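Local coordinates for Lmo2812 protein (Listeria monocytogenes EGD-e, PDB 5ZQA) that probably acts as a serine-type D-Ala-D-Ala carboxypeptidase, a penicillin-binding protein that trims peptidoglycan in the bacterial cell wall, at residues L71-V76 with L81-K86; D113-M118 with P190-T195. All blocks are in the same frame, centred on the assembly; numbering follows the deposited sequence.

Interaction 1. Residues L71-V76 with L81-K86. With MG (magnesium ion), chain B.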
loop_
_atom_site.group_PDB
_atom_site.type_symbol
_atom_site.label_atom_id
_atom_site.label_comp_id
_atom_site.label_asym_id
_atom_site.label_seq_id
_atom_site.Cartn_x
_atom_site.Cartn_y
_atom_site.Cartn_z
ATOM N N LEU A 71 6.775 -7.700 -4.772
ATOM C CA LEU A 71 7.386 -9.015 -4.865
ATOM C C LEU A 71 6.548 -10.021 -5.677
ATOM O O LEU A 71 7.110 -10.875 -6.374
ATOM C CB LEU A 71 7.676 -9.546 -3.456
ATOM C CG LEU A 71 8.846 -8.786 -2.818
ATOM C CD1 LEU A 71 9.003 -9.153 -1.347
ATOM C CD2 LEU A 71 10.156 -9.038 -3.565
ATOM N N VAL A 72 5.224 -9.913 -5.612
ATOM C CA VAL A 72 4.351 -10.708 -6.468
ATOM C C VAL A 72 4.586 -10.376 -7.932
ATOM O O VAL A 72 4.762 -11.274 -8.764
ATOM C CB VAL A 72 2.873 -10.478 -6.107
ATOM C CG1 VAL A 72 1.955 -11.044 -7.173
ATOM C CG2 VAL A 72 2.579 -11.097 -4.735
ATOM N N LEU A 73 4.634 -9.084 -8.235
ATOM C CA LEU A 73 4.801 -8.632 -9.615
ATOM C C LEU A 73 6.190 -9.004 -10.160
ATOM O O LEU A 73 6.316 -9.407 -11.329
ATOM C CB LEU A 73 4.558 -7.128 -9.699
ATOM C CG LEU A 73 3.096 -6.763 -9.424
ATOM C CD1 LEU A 73 2.941 -5.269 -9.210
ATOM C CD2 LEU A 73 2.197 -7.234 -10.556
ATOM N N GLU A 74 7.221 -8.904 -9.317
ATOM C CA GLU A 74 8.561 -9.382 -9.691
ATOM C C GLU A 74 8.539 -10.878 -10.025
ATOM O O GLU A 74 9.088 -11.313 -11.038
ATOM C CB GLU A 74 9.575 -9.129 -8.564
ATOM C CG GLU A 74 9.902 -7.664 -8.324
ATOM C CD GLU A 74 10.821 -7.107 -9.389
ATOM O OE1 GLU A 74 12.006 -7.513 -9.421
ATOM O OE2 GLU A 74 10.357 -6.291 -10.216
ATOM N N ALA A 75 7.878 -11.659 -9.181
ATOM C CA ALA A 75 7.824 -13.111 -9.367
ATOM C C ALA A 75 7.162 -13.471 -10.685
ATOM O O ALA A 75 7.632 -14.363 -11.403
ATOM C CB ALA A 75 7.088 -13.774 -8.205
ATOM N N VAL A 76 6.089 -12.777 -11.035
ATOM C CA VAL A 76 5.442 -13.086 -12.300
ATOM C C VAL A 76 6.365 -12.721 -13.472
ATOM O O VAL A 76 6.505 -13.502 -14.409
ATOM C CB VAL A 76 4.090 -12.380 -12.438
ATOM C CG1 VAL A 76 3.487 -12.649 -13.828
ATOM C CG2 VAL A 76 3.137 -12.846 -11.322
ATOM N N LEU A 81 6.043 -17.306 -10.822
ATOM C CA LEU A 81 4.682 -17.273 -10.292
ATOM C C LEU A 81 3.725 -17.050 -11.449
ATOM O O LEU A 81 4.015 -16.254 -12.342
ATOM C CB LEU A 81 4.534 -16.162 -9.244
ATOM C CG LEU A 81 3.189 -15.998 -8.526
ATOM C CD1 LEU A 81 2.955 -17.115 -7.526
ATOM C CD2 LEU A 81 3.113 -14.639 -7.833
ATOM N N SER A 82 2.600 -17.764 -11.453
ATOM C CA SER A 82 1.585 -17.575 -12.480
ATOM C C SER A 82 0.312 -16.992 -11.886
ATOM O O SER A 82 -0.073 -17.335 -10.771
ATOM C CB SER A 82 1.278 -18.902 -13.177
ATOM O OG SER A 82 2.412 -19.350 -13.898
ATOM N N TRP A 83 -0.338 -16.105 -12.637
ATOM C CA TRP A 83 -1.557 -15.469 -12.170
ATOM C C TRP A 83 -2.699 -16.468 -11.930
ATOM O O TRP A 83 -3.621 -16.176 -11.164
ATOM C CB TRP A 83 -2.016 -14.406 -13.170
ATOM C CG TRP A 83 -1.188 -13.152 -13.196
ATOM C CD1 TRP A 83 -0.477 -12.664 -14.254
ATOM C CD2 TRP A 83 -1.004 -12.218 -12.128
ATOM N NE1 TRP A 83 0.135 -11.480 -13.914
ATOM C CE2 TRP A 83 -0.171 -11.187 -12.610
ATOM C CE3 TRP A 83 -1.463 -12.148 -10.812
ATOM C CZ2 TRP A 83 0.218 -10.108 -11.824
ATOM C CZ3 TRP A 83 -1.077 -11.070 -10.032
ATOM C CH2 TRP A 83 -0.247 -10.061 -10.542
ATOM N N ASP A 84 -2.642 -17.635 -12.573
ATOM C CA ASP A 84 -3.742 -18.592 -12.448
ATOM C C ASP A 84 -3.498 -19.687 -11.410
ATOM O O ASP A 84 -4.322 -20.593 -11.275
ATOM C CB ASP A 84 -4.039 -19.244 -13.804
ATOM C CG ASP A 84 -2.927 -20.164 -14.263
ATOM O OD1 ASP A 84 -1.761 -19.933 -13.880
ATOM O OD2 ASP A 84 -3.225 -21.120 -15.018
ATOM N N GLU A 85 -2.384 -19.633 -10.686
ATOM C CA GLU A 85 -2.201 -20.567 -9.577
ATOM C C GLU A 85 -3.316 -20.357 -8.568
ATOM O O GLU A 85 -3.708 -19.219 -8.312
ATOM C CB GLU A 85 -0.849 -20.379 -8.899
ATOM C CG GLU A 85 0.339 -20.668 -9.786
ATOM C CD GLU A 85 1.637 -20.597 -9.018
ATOM O OE1 GLU A 85 1.657 -21.057 -7.856
ATOM O OE2 GLU A 85 2.621 -20.075 -9.573
ATOM N N LYS A 86 -3.815 -21.447 -7.992
ATOM C CA LYS A 86 -4.890 -21.376 -7.005
ATOM C C LYS A 86 -4.319 -21.671 -5.631
ATOM O O LYS A 86 -3.683 -22.710 -5.411
ATOM C CB LYS A 86 -6.017 -22.359 -7.341
ATOM C CG LYS A 86 -6.671 -22.091 -8.689
ATOM C CD LYS A 86 -7.692 -20.976 -8.574
ATOM C CE LYS A 86 -8.158 -20.497 -9.945
ATOM N NZ LYS A 86 -8.761 -21.588 -10.762
HETATM MG MG MG B . 13.362 -7.415 -11.077
HETATM O O HOH W 1 12.360 -5.634 -11.615
HETATM O O HOH W 2 5.176 -16.068 -14.882
HETATM O O HOH W 3 12.005 -8.514 -12.314
HETATM O O HOH W 4 14.618 -6.498 -9.700
HETATM O O HOH W 5 14.219 -9.117 -10.611
#
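Leu81, Trp83 and Val76 carry the contact that folds the chain back against the end of helix 65-77. The helix opens at Lys65, the lysine of the SxxK motif of serine penicillin-binding proteins, with Ser62 just before it; the two are the predicted proton-acceptor and acyl-ester residues. Leu81 points at the helix; its CB lies 3.6 Å from Ala75 CB, and its CD2 rests against both Val72 CG1, 3.8 Å away, and Val76 CG2. With CG anti to the backbone N (chi1 -178°), the leucine chain extends toward the helix. Trp83 lies across Val76 at about a right angle. The methyl Val76 CG2 sits over the six-membered ring as a CH-pi contact, 4.1 Å from the centroid and 19° off the normal, while its sister Val76 CG1 approaches Trp83 NE1 at 3.6 Å. Leu73 meets the same indole differently: its CD2 comes in at the rim, in the ring plane, 3.7 Å from Trp83 CZ2. Arg112 adds a cation-pi contact to the tryptophan from outside the pair. The loop itself is tied by a type I turn from Ser82 to Glu85, and Ser82 N donates to Glu85 OE2 on the anti side of a carboxylate whose other oxygen makes a salt bridge with Arg133. Glu74 faces another way, its chain bent at chi2 so that OE1 binds a magnesium ion at 2.1 Å alongside four waters. Where the loop comes closest to the helix, at Val76 and Leu81, one water donates to two backbone carbonyls, Val76 O at 2.9 Å and Leu81 O at 2.8 Å, and Leu81 O also receives a CA-H...O contact from Val76 CA.

Interaction 2. Residues D113-M118 with P190-T195. With MG (magnesium ion), chain C.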
loop_
_atom_site.group_PDB
_atom_site.type_symbol
_atom_site.label_atom_id
_atom_site.label_comp_id
_atom_site.label_asym_id
_atom_site.label_seq_id
_atom_site.Cartn_x
_atom_site.Cartn_y
_atom_site.Cartn_z
ATOM N N ASP A 113 -6.674 -12.974 -8.175
ATOM C CA ASP A 113 -7.742 -12.490 -7.307
ATOM C C ASP A 113 -7.213 -12.145 -5.914
ATOM O O ASP A 113 -7.696 -11.207 -5.285
ATOM C CB ASP A 113 -8.863 -13.520 -7.194
ATOM C CG ASP A 113 -9.752 -13.559 -8.425
ATOM O OD1 ASP A 113 -9.636 -12.674 -9.302
ATOM O OD2 ASP A 113 -10.600 -14.470 -8.496
ATOM N N LEU A 114 -6.215 -12.890 -5.437
ATOM C CA LEU A 114 -5.608 -12.596 -4.140
ATOM C C LEU A 114 -4.884 -11.254 -4.175
ATOM O O LEU A 114 -5.002 -10.449 -3.251
ATOM C CB LEU A 114 -4.644 -13.706 -3.744
ATOM C CG LEU A 114 -5.308 -15.056 -3.461
ATOM C CD1 LEU A 114 -4.236 -16.120 -3.345
ATOM C CD2 LEU A 114 -6.129 -14.988 -2.184
ATOM N N TYR A 115 -4.132 -11.033 -5.248
ATOM C CA TYR A 115 -3.470 -9.750 -5.488
ATOM C C TYR A 115 -4.486 -8.602 -5.544
ATOM O O TYR A 115 -4.296 -7.568 -4.892
ATOM C CB TYR A 115 -2.646 -9.872 -6.776
ATOM C CG TYR A 115 -2.130 -8.590 -7.386
ATOM C CD1 TYR A 115 -2.847 -7.949 -8.385
ATOM C CD2 TYR A 115 -0.896 -8.072 -7.022
ATOM C CE1 TYR A 115 -2.386 -6.790 -8.974
ATOM C CE2 TYR A 115 -0.417 -6.916 -7.610
ATOM C CZ TYR A 115 -1.168 -6.280 -8.586
ATOM O OH TYR A 115 -0.705 -5.128 -9.183
ATOM N N SER A 116 -5.583 -8.789 -6.278
ATOM C CA SER A 116 -6.618 -7.758 -6.321
ATOM C C SER A 116 -7.210 -7.497 -4.940
ATOM O O SER A 116 -7.392 -6.345 -4.562
ATOM C CB SER A 116 -7.739 -8.144 -7.286
ATOM O OG SER A 116 -7.236 -8.291 -8.601
ATOM N N ALA A 117 -7.521 -8.560 -4.199
ATOM C CA ALA A 117 -8.126 -8.412 -2.871
ATOM C C ALA A 117 -7.187 -7.693 -1.906
ATOM O O ALA A 117 -7.606 -6.815 -1.147
ATOM C CB ALA A 117 -8.527 -9.781 -2.312
ATOM N N MET A 118 -5.913 -8.056 -1.946
ATOM C CA MET A 118 -4.915 -7.385 -1.124
ATOM C C MET A 118 -4.884 -5.879 -1.389
ATOM O O MET A 118 -4.921 -5.079 -0.454
ATOM C CB MET A 118 -3.549 -8.025 -1.377
ATOM C CG MET A 118 -2.404 -7.342 -0.696
ATOM S SD MET A 118 -0.863 -8.224 -0.982
ATOM C CE MET A 118 -0.486 -7.707 -2.657
ATOM N N PRO A 190 4.326 -0.291 -13.716
ATOM C CA PRO A 190 3.286 0.723 -13.926
ATOM C C PRO A 190 1.877 0.137 -13.951
ATOM O O PRO A 190 0.928 0.837 -13.616
ATOM C CB PRO A 190 3.659 1.346 -15.286
ATOM C CG PRO A 190 4.649 0.427 -15.894
ATOM C CD PRO A 190 5.335 -0.294 -14.787
ATOM N N GLU A 191 1.753 -1.132 -14.321
ATOM C CA GLU A 191 0.448 -1.776 -14.388
ATOM C C GLU A 191 -0.214 -1.913 -13.013
ATOM O O GLU A 191 -1.389 -2.231 -12.935
ATOM C CB GLU A 191 0.561 -3.145 -15.064
ATOM C CG GLU A 191 1.100 -4.273 -14.196
ATOM C CD GLU A 191 2.615 -4.320 -14.081
ATOM O OE1 GLU A 191 3.326 -3.438 -14.623
ATOM O OE2 GLU A 191 3.121 -5.259 -13.426
ATOM N N VAL A 192 0.520 -1.654 -11.931
ATOM C CA VAL A 192 -0.108 -1.725 -10.614
ATOM C C VAL A 192 -1.269 -0.734 -10.546
ATOM O O VAL A 192 -2.285 -0.996 -9.888
ATOM C CB VAL A 192 0.927 -1.469 -9.476
ATOM C CG1 VAL A 192 1.436 -0.028 -9.472
ATOM C CG2 VAL A 192 0.328 -1.847 -8.113
ATOM N N LEU A 193 -1.138 0.381 -11.264
ATOM C CA LEU A 193 -2.157 1.418 -11.242
ATOM C C LEU A 193 -3.423 0.977 -11.981
ATOM O O LEU A 193 -4.493 1.530 -11.750
ATOM C CB LEU A 193 -1.603 2.714 -11.834
ATOM C CG LEU A 193 -0.345 3.249 -11.135
ATOM C CD1 LEU A 193 0.162 4.468 -11.879
ATOM C CD2 LEU A 193 -0.652 3.598 -9.696
ATOM N N GLU A 194 -3.308 -0.023 -12.853
ATOM C CA GLU A 194 -4.485 -0.581 -13.503
ATOM C C GLU A 194 -5.428 -1.181 -12.465
ATOM O O GLU A 194 -6.648 -1.148 -12.645
ATOM C CB GLU A 194 -4.082 -1.627 -14.553
ATOM C CG GLU A 194 -3.353 -1.003 -15.744
ATOM C CD GLU A 194 -2.795 -2.028 -16.732
ATOM O OE1 GLU A 194 -3.264 -3.186 -16.747
ATOM O OE2 GLU A 194 -1.884 -1.662 -17.505
ATOM N N THR A 195 -4.872 -1.710 -11.373
ATOM C CA THR A 195 -5.692 -2.281 -10.314
ATOM C C THR A 195 -6.086 -1.216 -9.288
ATOM O O THR A 195 -7.253 -1.118 -8.914
ATOM C CB THR A 195 -4.969 -3.460 -9.604
ATOM O OG1 THR A 195 -4.725 -4.510 -10.549
ATOM C CG2 THR A 195 -5.807 -4.021 -8.467
HETATM MG MG MG C . 4.923 -5.816 -13.577
HETATM O O HOH W 6 -2.203 -4.460 -11.435
HETATM O O HOH W 7 -5.726 -7.074 -10.513
HETATM O O HOH W 8 4.596 -7.817 -13.330
#
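Beside the magnesium site of His189 and Glu191, the short helix 192-196 faces helix 111-120, and Tyr115 reaches across to Val192 and Thr195. No direct hydrogen bond joins the two segments. The phenol end crosses Val192 at about a right angle, with Tyr115 OH 3.6 Å from Val192 CG2. Thr195 OG1 approaches the ring at its edge, near the plane, 3.6 Å from Tyr115 CE1. Tyr115 spans the gap because its CG stands anti to the backbone N (chi1 167°), which carries the ring from the flank of its helix toward segment 190-195. Thr195 points at helix 111-120, and its methyl CG2 makes a looser approach to Ser116 CA. Helix 111-120 ends just before Ser122, a predicted active-site serine of this penicillin-binding fold, and the side chain of Val192 lies about 8 Å from that of Lys226, a predicted substrate-binding residue, which places the contact probably beside the catalytic cleft. Polar atoms meet through two waters, both in the plane of the tyrosine ring at its edge. One touches Tyr115 OH at 2.8 Å and Thr195 OG1 at 2.7 Å, and donates to Glu191 O. The other joins Thr195 OG1 to Ser116 OG, a hydroxyl also hydrogen-bonded to Arg112 O. Thr195 OG1 is therefore gripped by both waters, and the buried hydroxyls of all three residues find partners without touching one another. Glu191 turns its side chain elsewhere: a bend at chi2 (-82°) swings the carboxylate to the metal, where Glu191 OE2 binds magnesium at 1.9 Å and a water and His189 ND1 add further ligands.

How the interactions relate
Both contacts are buried, and they adjoin, with centres about 11 Å apart, but their chemistry differs. Interaction 1 is a local fold-back joined mainly by apolar groups and lies nearer the periphery; interaction 2 joins segments distant in sequence, closer to the chain's centre, by a small direct contact whose polar groups are bridged by two waters. Helix 111-120 meets both parts of interaction 1: Tyr115 stacks edge-to-face with Trp83 of the loop, and Leu73 of helix 65-77 has CD1 3.6 Å from Tyr115 OH. The two metal sites are also linked, since Glu74 OE2, on one magnesium-binding glutamate, hydrogen-bonds His189 NE2, whose ND1 binds the second magnesium with Glu191.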